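Local coordinates for beta-lactamase domain protein (Burkholderia ambifaria, PDB 5I0P) that binds two zinc ions in a metallo-beta-lactamase fold and probably acts as a metal-dependent hydrolase, its substrate being unknown, at residues M311-I316 and A340-L345; T240-F245 and A255-S260; G262-M267 and T286-L291; V207-G210 and P215-C218. One frame throughout, in Å; residues are numbered along the deposited sequence.

Interaction 1: residues M311-I316 and A340-L345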
# COMPACT_ATOMS: atom_id res chain seq x y z
N MET A 311 -0.10 19.87 -23.32
CA MET A 311 0.06 18.43 -23.28
C MET A 311 -1.15 17.75 -22.64
O MET A 311 -1.68 18.21 -21.62
CB MET A 311 1.32 18.04 -22.48
CG MET A 311 2.64 18.59 -23.03
SD MET A 311 2.96 17.84 -24.62
CE MET A 311 3.28 16.15 -24.07
N SER A 312 -1.57 16.62 -23.21
CA SER A 312 -2.55 15.78 -22.56
C SER A 312 -1.84 14.74 -21.69
O SER A 312 -0.61 14.51 -21.80
CB SER A 312 -3.44 15.09 -23.59
OG SER A 312 -2.75 13.98 -24.19
N ALA A 313 -2.63 14.07 -20.83
CA ALA A 313 -2.04 13.01 -20.02
C ALA A 313 -1.41 11.94 -20.90
O ALA A 313 -0.33 11.43 -20.57
CB ALA A 313 -3.08 12.41 -19.07
N ALA A 314 -2.06 11.56 -22.01
CA ALA A 314 -1.45 10.57 -22.91
C ALA A 314 -0.13 11.05 -23.45
O ALA A 314 0.81 10.25 -23.62
CB ALA A 314 -2.37 10.23 -24.09
N GLY A 315 -0.02 12.36 -23.74
CA GLY A 315 1.24 12.92 -24.22
C GLY A 315 2.35 12.92 -23.18
O GLY A 315 3.54 12.94 -23.53
N ILE A 316 1.99 12.94 -21.89
CA ILE A 316 3.00 12.95 -20.85
C ILE A 316 3.58 11.55 -20.63
O ILE A 316 4.71 11.40 -20.15
CB ILE A 316 2.42 13.57 -19.57
CG1 ILE A 316 2.22 15.07 -19.79
CG2 ILE A 316 3.34 13.32 -18.36
CD1 ILE A 316 3.47 15.77 -20.35
N ALA A 340 -1.71 12.34 -12.25
CA ALA A 340 -1.36 12.76 -10.90
C ALA A 340 -0.32 13.89 -10.91
O ALA A 340 -0.38 14.80 -10.09
CB ALA A 340 -0.88 11.56 -10.10
N HIS A 341 0.67 13.82 -11.80
CA HIS A 341 1.66 14.89 -11.86
C HIS A 341 1.08 16.15 -12.48
O HIS A 341 1.36 17.27 -12.02
CB HIS A 341 2.90 14.43 -12.65
CG HIS A 341 3.63 13.32 -11.97
ND1 HIS A 341 3.16 12.03 -11.96
CD2 HIS A 341 4.71 13.34 -11.15
CE1 HIS A 341 3.95 11.28 -11.20
NE2 HIS A 341 4.89 12.05 -10.69
N LEU A 342 0.27 15.99 -13.53
CA LEU A 342 -0.38 17.15 -14.12
C LEU A 342 -1.31 17.83 -13.13
O LEU A 342 -1.34 19.06 -13.05
CB LEU A 342 -1.13 16.75 -15.38
CG LEU A 342 -0.23 16.43 -16.57
CD1 LEU A 342 -1.03 15.64 -17.63
CD2 LEU A 342 0.32 17.71 -17.15
N ASN A 343 -2.10 17.05 -12.36
CA ASN A 343 -3.06 17.64 -11.43
C ASN A 343 -2.37 18.37 -10.29
O ASN A 343 -2.88 19.38 -9.78
CB ASN A 343 -4.01 16.59 -10.86
CG ASN A 343 -5.18 16.37 -11.74
OD1 ASN A 343 -5.18 16.87 -12.89
ND2 ASN A 343 -6.18 15.63 -11.26
N LEU A 344 -1.23 17.87 -9.84
CA LEU A 344 -0.53 18.58 -8.78
C LEU A 344 -0.12 19.97 -9.26
O LEU A 344 -0.37 20.98 -8.58
CB LEU A 344 0.67 17.76 -8.32
CG LEU A 344 1.56 18.24 -7.18
CD1 LEU A 344 2.41 17.06 -6.68
CD2 LEU A 344 2.48 19.43 -7.56
N LEU A 345 0.49 20.03 -10.46
CA LEU A 345 0.92 21.31 -11.01
C LEU A 345 -0.28 22.18 -11.30
O LEU A 345 -0.28 23.40 -11.03
CB LEU A 345 1.73 21.06 -12.30
CG LEU A 345 3.02 20.22 -12.24
CD1 LEU A 345 3.48 19.76 -13.62
CD2 LEU A 345 4.16 20.94 -11.50

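Interaction 2: residues T240-F245 and A255-S260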
# COMPACT_ATOMS: atom_id res chain seq x y z
N THR A 240 5.94 4.38 -4.73
CA THR A 240 4.55 4.07 -4.40
C THR A 240 3.64 4.56 -5.53
O THR A 240 3.78 5.69 -5.99
CB THR A 240 4.15 4.74 -3.08
OG1 THR A 240 4.96 4.23 -2.02
CG2 THR A 240 2.69 4.53 -2.79
N ASN A 241 2.73 3.70 -5.98
CA ASN A 241 1.81 4.12 -7.03
C ASN A 241 0.90 5.25 -6.55
O ASN A 241 0.32 5.18 -5.46
CB ASN A 241 0.95 2.99 -7.54
CG ASN A 241 -0.04 3.49 -8.58
OD1 ASN A 241 0.36 3.77 -9.71
ND2 ASN A 241 -1.29 3.68 -8.19
N VAL A 242 0.77 6.27 -7.39
CA VAL A 242 -0.08 7.44 -7.19
C VAL A 242 -0.83 7.69 -8.49
O VAL A 242 -0.22 7.78 -9.55
CB VAL A 242 0.76 8.68 -6.80
CG1 VAL A 242 -0.06 9.88 -6.85
CG2 VAL A 242 1.30 8.51 -5.37
N SER A 243 -2.17 7.67 -8.44
CA SER A 243 -2.91 7.80 -9.68
C SER A 243 -4.20 8.58 -9.50
O SER A 243 -4.78 8.64 -8.42
CB SER A 243 -3.22 6.46 -10.33
OG SER A 243 -2.06 5.97 -10.96
N VAL A 244 -4.63 9.18 -10.61
CA VAL A 244 -5.93 9.81 -10.76
C VAL A 244 -6.80 8.87 -11.58
O VAL A 244 -6.32 8.25 -12.54
CB VAL A 244 -5.82 11.20 -11.41
CG1 VAL A 244 -7.20 11.76 -11.64
CG2 VAL A 244 -5.00 12.14 -10.53
N PHE A 245 -8.04 8.68 -11.15
CA PHE A 245 -9.00 7.80 -11.79
C PHE A 245 -10.25 8.58 -12.16
O PHE A 245 -10.45 9.72 -11.74
CB PHE A 245 -9.36 6.63 -10.88
CG PHE A 245 -8.18 5.87 -10.35
CD1 PHE A 245 -7.56 4.90 -11.11
CD2 PHE A 245 -7.66 6.17 -9.09
CE1 PHE A 245 -6.47 4.21 -10.61
CE2 PHE A 245 -6.55 5.48 -8.58
CZ PHE A 245 -5.96 4.51 -9.34
N ALA A 255 0.16 15.25 -4.31
CA ALA A 255 0.34 16.16 -3.20
C ALA A 255 -0.04 15.50 -1.87
O ALA A 255 0.68 15.64 -0.87
CB ALA A 255 -0.46 17.42 -3.44
N LEU A 256 -1.16 14.77 -1.83
CA LEU A 256 -1.53 14.04 -0.62
C LEU A 256 -0.42 13.09 -0.19
O LEU A 256 -0.09 12.98 0.99
CB LEU A 256 -2.84 13.26 -0.86
CG LEU A 256 -4.06 14.17 -1.03
CD1 LEU A 256 -5.35 13.43 -1.47
CD2 LEU A 256 -4.27 14.86 0.28
N TYR A 257 0.17 12.38 -1.16
CA TYR A 257 1.20 11.41 -0.84
C TYR A 257 2.44 12.10 -0.31
O TYR A 257 3.02 11.66 0.69
CB TYR A 257 1.51 10.57 -2.06
CG TYR A 257 2.67 9.64 -1.81
CD1 TYR A 257 2.52 8.51 -1.00
CD2 TYR A 257 3.93 9.90 -2.39
CE1 TYR A 257 3.60 7.65 -0.78
CE2 TYR A 257 5.00 9.05 -2.17
CZ TYR A 257 4.84 7.93 -1.36
OH TYR A 257 5.92 7.11 -1.14
N LEU A 258 2.89 13.15 -0.99
CA LEU A 258 4.06 13.88 -0.55
C LEU A 258 3.82 14.49 0.83
O LEU A 258 4.76 14.65 1.62
CB LEU A 258 4.44 14.95 -1.58
CG LEU A 258 4.88 14.39 -2.95
CD1 LEU A 258 5.15 15.49 -3.97
CD2 LEU A 258 6.05 13.43 -2.86
N GLU A 259 2.59 14.89 1.12
CA GLU A 259 2.32 15.39 2.46
C GLU A 259 2.31 14.25 3.47
O GLU A 259 2.88 14.38 4.55
CB GLU A 259 1.01 16.15 2.45
CG GLU A 259 0.58 16.74 3.78
CD GLU A 259 -0.84 17.30 3.70
OE1 GLU A 259 -1.12 18.30 4.39
OE2 GLU A 259 -1.66 16.75 2.91
N SER A 260 1.71 13.12 3.13
CA SER A 260 1.72 11.98 4.04
C SER A 260 3.14 11.53 4.40
O SER A 260 3.39 11.06 5.52
CB SER A 260 0.95 10.83 3.41
OG SER A 260 -0.39 11.16 3.22
O HOH W 1 6.90 6.57 -3.94

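Interaction 3: residues G262-M267 and T286-L291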
# COMPACT_ATOMS: atom_id res chain seq x y z
N GLY A 262 5.61 13.14 5.29
CA GLY A 262 6.12 13.83 6.45
C GLY A 262 5.92 13.10 7.75
O GLY A 262 6.68 13.31 8.70
N ARG A 263 4.92 12.22 7.82
CA ARG A 263 4.68 11.42 9.02
C ARG A 263 5.84 10.48 9.37
O ARG A 263 6.09 10.18 10.54
CB ARG A 263 3.40 10.61 8.83
CG ARG A 263 2.15 11.44 8.64
CD ARG A 263 1.86 12.37 9.85
NE ARG A 263 1.86 11.73 11.18
CZ ARG A 263 0.85 11.03 11.72
NH1 ARG A 263 -0.27 10.81 11.04
NH2 ARG A 263 0.96 10.54 12.95
N TYR A 264 6.57 9.99 8.37
CA TYR A 264 7.66 9.08 8.67
C TYR A 264 8.99 9.81 8.72
O TYR A 264 9.87 9.37 9.46
CB TYR A 264 7.71 7.97 7.62
CG TYR A 264 6.32 7.55 7.21
CD1 TYR A 264 5.57 6.72 8.02
CD2 TYR A 264 5.75 8.02 6.04
CE1 TYR A 264 4.27 6.37 7.67
CE2 TYR A 264 4.48 7.68 5.68
CZ TYR A 264 3.73 6.85 6.50
OH TYR A 264 2.43 6.51 6.15
N GLU A 265 9.11 10.96 8.03
CA GLU A 265 10.32 11.77 8.06
C GLU A 265 10.72 12.13 9.49
O GLU A 265 11.91 12.21 9.80
CB GLU A 265 10.12 13.05 7.25
CG GLU A 265 10.69 13.07 5.85
CD GLU A 265 10.16 14.25 5.02
OE1 GLU A 265 9.02 14.70 5.25
OE2 GLU A 265 10.89 14.73 4.12
N THR A 266 9.75 12.38 10.37
CA THR A 266 10.11 12.85 11.70
C THR A 266 10.37 11.71 12.68
O THR A 266 10.80 11.99 13.81
CB THR A 266 9.01 13.76 12.30
OG1 THR A 266 7.73 13.13 12.19
CG2 THR A 266 9.01 15.13 11.62
N MET A 267 10.09 10.47 12.30
CA MET A 267 10.31 9.32 13.16
C MET A 267 11.82 9.09 13.34
O MET A 267 12.65 9.71 12.68
CB MET A 267 9.65 8.07 12.57
CG MET A 267 8.13 8.09 12.51
SD MET A 267 7.45 6.64 11.66
CE MET A 267 5.68 6.96 11.61
N THR A 286 16.37 8.64 4.71
CA THR A 286 17.11 8.59 3.45
C THR A 286 16.22 8.16 2.29
O THR A 286 16.27 8.76 1.21
CB THR A 286 18.33 7.69 3.60
OG1 THR A 286 19.23 8.30 4.52
CG2 THR A 286 19.03 7.53 2.29
N ARG A 287 15.38 7.15 2.49
CA ARG A 287 14.51 6.69 1.41
C ARG A 287 13.51 7.76 1.02
O ARG A 287 13.27 8.00 -0.17
CB ARG A 287 13.76 5.45 1.84
CG ARG A 287 12.80 4.92 0.80
CD ARG A 287 13.46 4.71 -0.56
NE ARG A 287 12.52 4.13 -1.52
CZ ARG A 287 12.67 4.19 -2.84
NH1 ARG A 287 13.73 4.80 -3.35
NH2 ARG A 287 11.78 3.62 -3.63
N ILE A 288 12.95 8.45 2.02
CA ILE A 288 11.97 9.47 1.71
C ILE A 288 12.62 10.62 0.96
O ILE A 288 12.00 11.23 0.08
CB ILE A 288 11.26 9.93 2.99
CG1 ILE A 288 10.23 8.88 3.41
CG2 ILE A 288 10.54 11.26 2.76
CD1 ILE A 288 9.96 8.88 4.86
N ALA A 289 13.87 10.92 1.29
CA ALA A 289 14.58 11.95 0.55
C ALA A 289 14.71 11.55 -0.92
O ALA A 289 14.53 12.39 -1.82
CB ALA A 289 15.93 12.21 1.20
N GLN A 290 14.91 10.26 -1.17
CA GLN A 290 14.99 9.75 -2.53
C GLN A 290 13.64 9.84 -3.24
O GLN A 290 13.56 10.18 -4.42
CB GLN A 290 15.48 8.30 -2.50
CG GLN A 290 16.84 8.18 -1.93
CD GLN A 290 17.28 6.73 -1.74
OE1 GLN A 290 16.55 5.79 -2.05
NE2 GLN A 290 18.48 6.56 -1.18
N LEU A 291 12.57 9.46 -2.55
CA LEU A 291 11.27 9.52 -3.17
C LEU A 291 10.89 10.97 -3.48
O LEU A 291 10.41 11.27 -4.58
CB LEU A 291 10.25 8.87 -2.23
CG LEU A 291 10.50 7.39 -1.96
CD1 LEU A 291 9.67 6.98 -0.77
CD2 LEU A 291 10.13 6.56 -3.14

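Interaction 4: residues V207-G210 and P215-C218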
# COMPACT_ATOMS: atom_id res chain seq x y z
N VAL A 207 -1.80 3.85 14.87
CA VAL A 207 -2.24 3.95 13.49
C VAL A 207 -1.75 5.25 12.88
O VAL A 207 -1.99 6.34 13.43
CB VAL A 207 -3.77 3.88 13.39
CG1 VAL A 207 -4.23 4.31 11.96
CG2 VAL A 207 -4.26 2.46 13.69
N VAL A 208 -1.06 5.16 11.75
CA VAL A 208 -0.60 6.32 11.00
C VAL A 208 -1.21 6.23 9.60
O VAL A 208 -0.90 5.31 8.83
CB VAL A 208 0.93 6.40 10.96
CG1 VAL A 208 1.38 7.59 10.11
CG2 VAL A 208 1.47 6.53 12.40
N THR A 209 -2.15 7.13 9.30
CA THR A 209 -2.85 7.09 8.02
C THR A 209 -2.06 7.83 6.96
O THR A 209 -1.46 8.87 7.22
CB THR A 209 -4.23 7.73 8.12
OG1 THR A 209 -4.08 9.08 8.54
CG2 THR A 209 -5.06 7.01 9.13
N GLY A 210 -2.12 7.30 5.74
CA GLY A 210 -1.45 7.92 4.61
C GLY A 210 -2.43 8.05 3.46
O GLY A 210 -3.41 7.32 3.37
N PRO A 215 -7.42 5.17 -0.27
CA PRO A 215 -8.29 6.10 0.47
C PRO A 215 -7.75 6.55 1.81
O PRO A 215 -7.75 7.75 2.11
CB PRO A 215 -9.58 5.27 0.65
CG PRO A 215 -9.62 4.39 -0.49
CD PRO A 215 -8.20 4.04 -0.81
N GLU A 216 -7.27 5.60 2.62
CA GLU A 216 -6.96 5.85 4.02
C GLU A 216 -6.01 4.76 4.50
O GLU A 216 -6.41 3.87 5.27
CB GLU A 216 -8.25 5.88 4.86
CG GLU A 216 -8.04 6.40 6.28
CD GLU A 216 -9.29 6.25 7.20
OE1 GLU A 216 -10.40 5.87 6.73
OE2 GLU A 216 -9.16 6.53 8.40
N HIS A 217 -4.77 4.83 4.05
CA HIS A 217 -3.81 3.74 4.21
C HIS A 217 -3.36 3.62 5.65
O HIS A 217 -2.99 4.62 6.28
CB HIS A 217 -2.62 3.97 3.28
CG HIS A 217 -1.56 2.92 3.39
ND1 HIS A 217 -0.67 2.86 4.45
CD2 HIS A 217 -1.23 1.90 2.56
CE1 HIS A 217 0.14 1.83 4.28
NE2 HIS A 217 -0.17 1.25 3.13
N CYS A 218 -3.39 2.41 6.20
CA CYS A 218 -3.05 2.21 7.60
C CYS A 218 -1.63 1.66 7.69
O CYS A 218 -1.39 0.52 7.30
CB CYS A 218 -4.03 1.27 8.32
SG CYS A 218 -3.44 0.80 9.99
O HOH W 2 -0.03 5.08 6.21

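Interaction 1: residues M311-I316 and A340-L345
Neither the H341 ring nor the N343 amide enters the contact of L342 with A313 and I316: H341 ND1 bonds to E337 O, and N343 ND2 donates to A251 O and P249 O. Instead, methyls of L342 meet the backbone and side chain of A313 and the flank of I316. L342 makes all the contacts from its helix. Its CG lies anti to its own carbonyl carbon (chi1 -73°), which sends both methyls out from helix 333-347 to the first turn of helix 313-320. CD1 does most of the work: it comes down on the backbone of A313, 3.7 Å from A313 CA, and meets the side of I316 at CG1, 3.9 Å away. CD2 reaches the same I316 CG1 at a looser 4.2 Å. Where the chain enters the shorter helix, S312 serves as N-cap, its OG accepting from G315 N at 3.2 Å. V302 of helix 284-308 touches both I316 and L342, so a third helix joins the contact. This cluster belongs to the C-terminal domain and lies away from the zinc ions. Its chemistry is wholly apolar across the interface: shape and burial of hydrocarbon hold the helices together, while the S312 cap satisfies G315 N locally.

Interaction 2: residues T240-F245 and A255-S260
Two first torsions bring Y257 and T240 together: Y257 CG stands anti to its backbone N (chi1 174°), throwing the ring from helix 253-260 to the loop, and T240 OG1 lies anti to its carbonyl carbon (chi1 -62°), so that CB and both branches of the threonine gather about the phenol end. T240 CB is 3.7 Å from Y257 CZ and T240 CG2 is 3.8 Å from Y257 CE1, while OG1 and Y257 OH approach to 3.2 Å. At the other end of the ring, V242 CG2 packs 3.9 Å from Y257 CB and 4.0 Å from Y257 CG, coming at a slant. One aromatic side chain thus spans two loop residues, apolar at its root and polar at its tip. The buried hydroxyls are satisfied beyond the pair: T240 OG1 bonds to D232 O, and Y257 OH to M233 O, with a water also donating to Y257 OH at 3.0 Å. D232 bridges both zinc ions, and N241 O receives a hydrogen bond from ND1 of the zinc ligand H213, which makes this loop a second shell to the metal site. The contact lies between the loop that follows strand 227-231 and helix 253-260, with L291 of helix 284-308 against Y257 and A340 of helix 333-347 against V242.

Interaction 3: residues G262-M267 and T286-L291
I288 packs closely against Y264 and E265, and the two sides of this small contact differ sharply in character. On the buried side, I288 CD1 lies 3.7 Å from Y264 CB and near the plane of the tyrosine ring, at its edge rather than over a face; the same methyl is 3.9 Å from the backbone N of E265. One face of that ring is instead covered by R263 CB, its neighbour in sequence. The other branch of the isoleucine, CG2, sits anti to the backbone N (chi1 -77° for CG1) and touches E265 at CG (3.6 Å) and, just beyond, at the carboxylate carbon CD (3.8 Å). In the family fold, two beta sheets are sandwiched between layers of helix; here the short helix 262-265, which precedes strand 272-275 of the second sheet, meets the long helix 284-308 that runs on from strand 281-282. Y264 also packs on V208, A219 and L228 of that sheet, and so lies between the sheet and the long helix, touching both. Next to I288, R287 NH1 donates to Q290 OE1 at 3.3 Å, within the guanidinium plane, and R287 NE bonds to L235 O. The looser side begins at the end of E265, a partly exposed residue. Its methylene is packed tightly on the isoleucine methyl, and only the carboxylate end turns to the more open side, where OE2 pairs with R292, one turn on from I288, in a salt bridge.

Interaction 4: residues V207-G210 and P215-C218
The carbonyl oxygen of H217 is gripped from the facing strand by two neighbouring groups. G210 N donates to it at 2.9 Å, in the carbonyl plane and on a lone pair, though with an N-H...O angle of only 145°, and T209 CA comes within 3.0 Å of it in a CA-H...O contact. The return bond, H217 N to G210 O, is also 2.9 Å long, so G210 and H217 form a hydrogen-bonded antiparallel pair, while T209 and C218 form the non-hydrogen-bonded pair beside it. A water bridges the strands as well, donating to V208 O at 2.8 Å and bonding H217 ND1 at 2.9 Å. The imidazole reaches that water because its CG stands anti to the backbone N (chi1 179°), and NE2 at its far end bonds to the backbone N of D232. These two bonds hold H217 as a second-shell residue, its side chain about 6 Å from a zinc ion at the nearest atoms. Its ring also meets that of H102, with the planes at about 40°. On the face carrying T209 and C218, C218 SG lies against both methyls of V207, 4.1 Å from CG1 and from CG2. T209 CG2 rests loosely by E216 CG, whereas T209 OG1 bonds to E194 and E216 OE1 to G132 N. The pairing closes the beta hairpin of strands 203-210 and 217-222 in the second sheet of the metallo-beta-lactamase fold, and the loop joining the two strands carries the zinc ligand H213.

In the fold
All four contacts are largely buried, but their chemistry differs with their place in the fold. Interaction 4, nearest the centre of the chain, is backbone pairing within a sheet; interaction 2, about 12 Å away between centres, mixes apolar packing with polar groups of the metal's second shell, and the two touch where S260 meets G210. Interaction 3 rests on the same sheet through V208 and is partly exposed at its glutamate; its L291 also touches Y257 of interaction 2. Interaction 1 is purely apolar and lies in the C-terminal helices, yet A340 packs on V242 and V244, tying that domain to the loop of interaction 2.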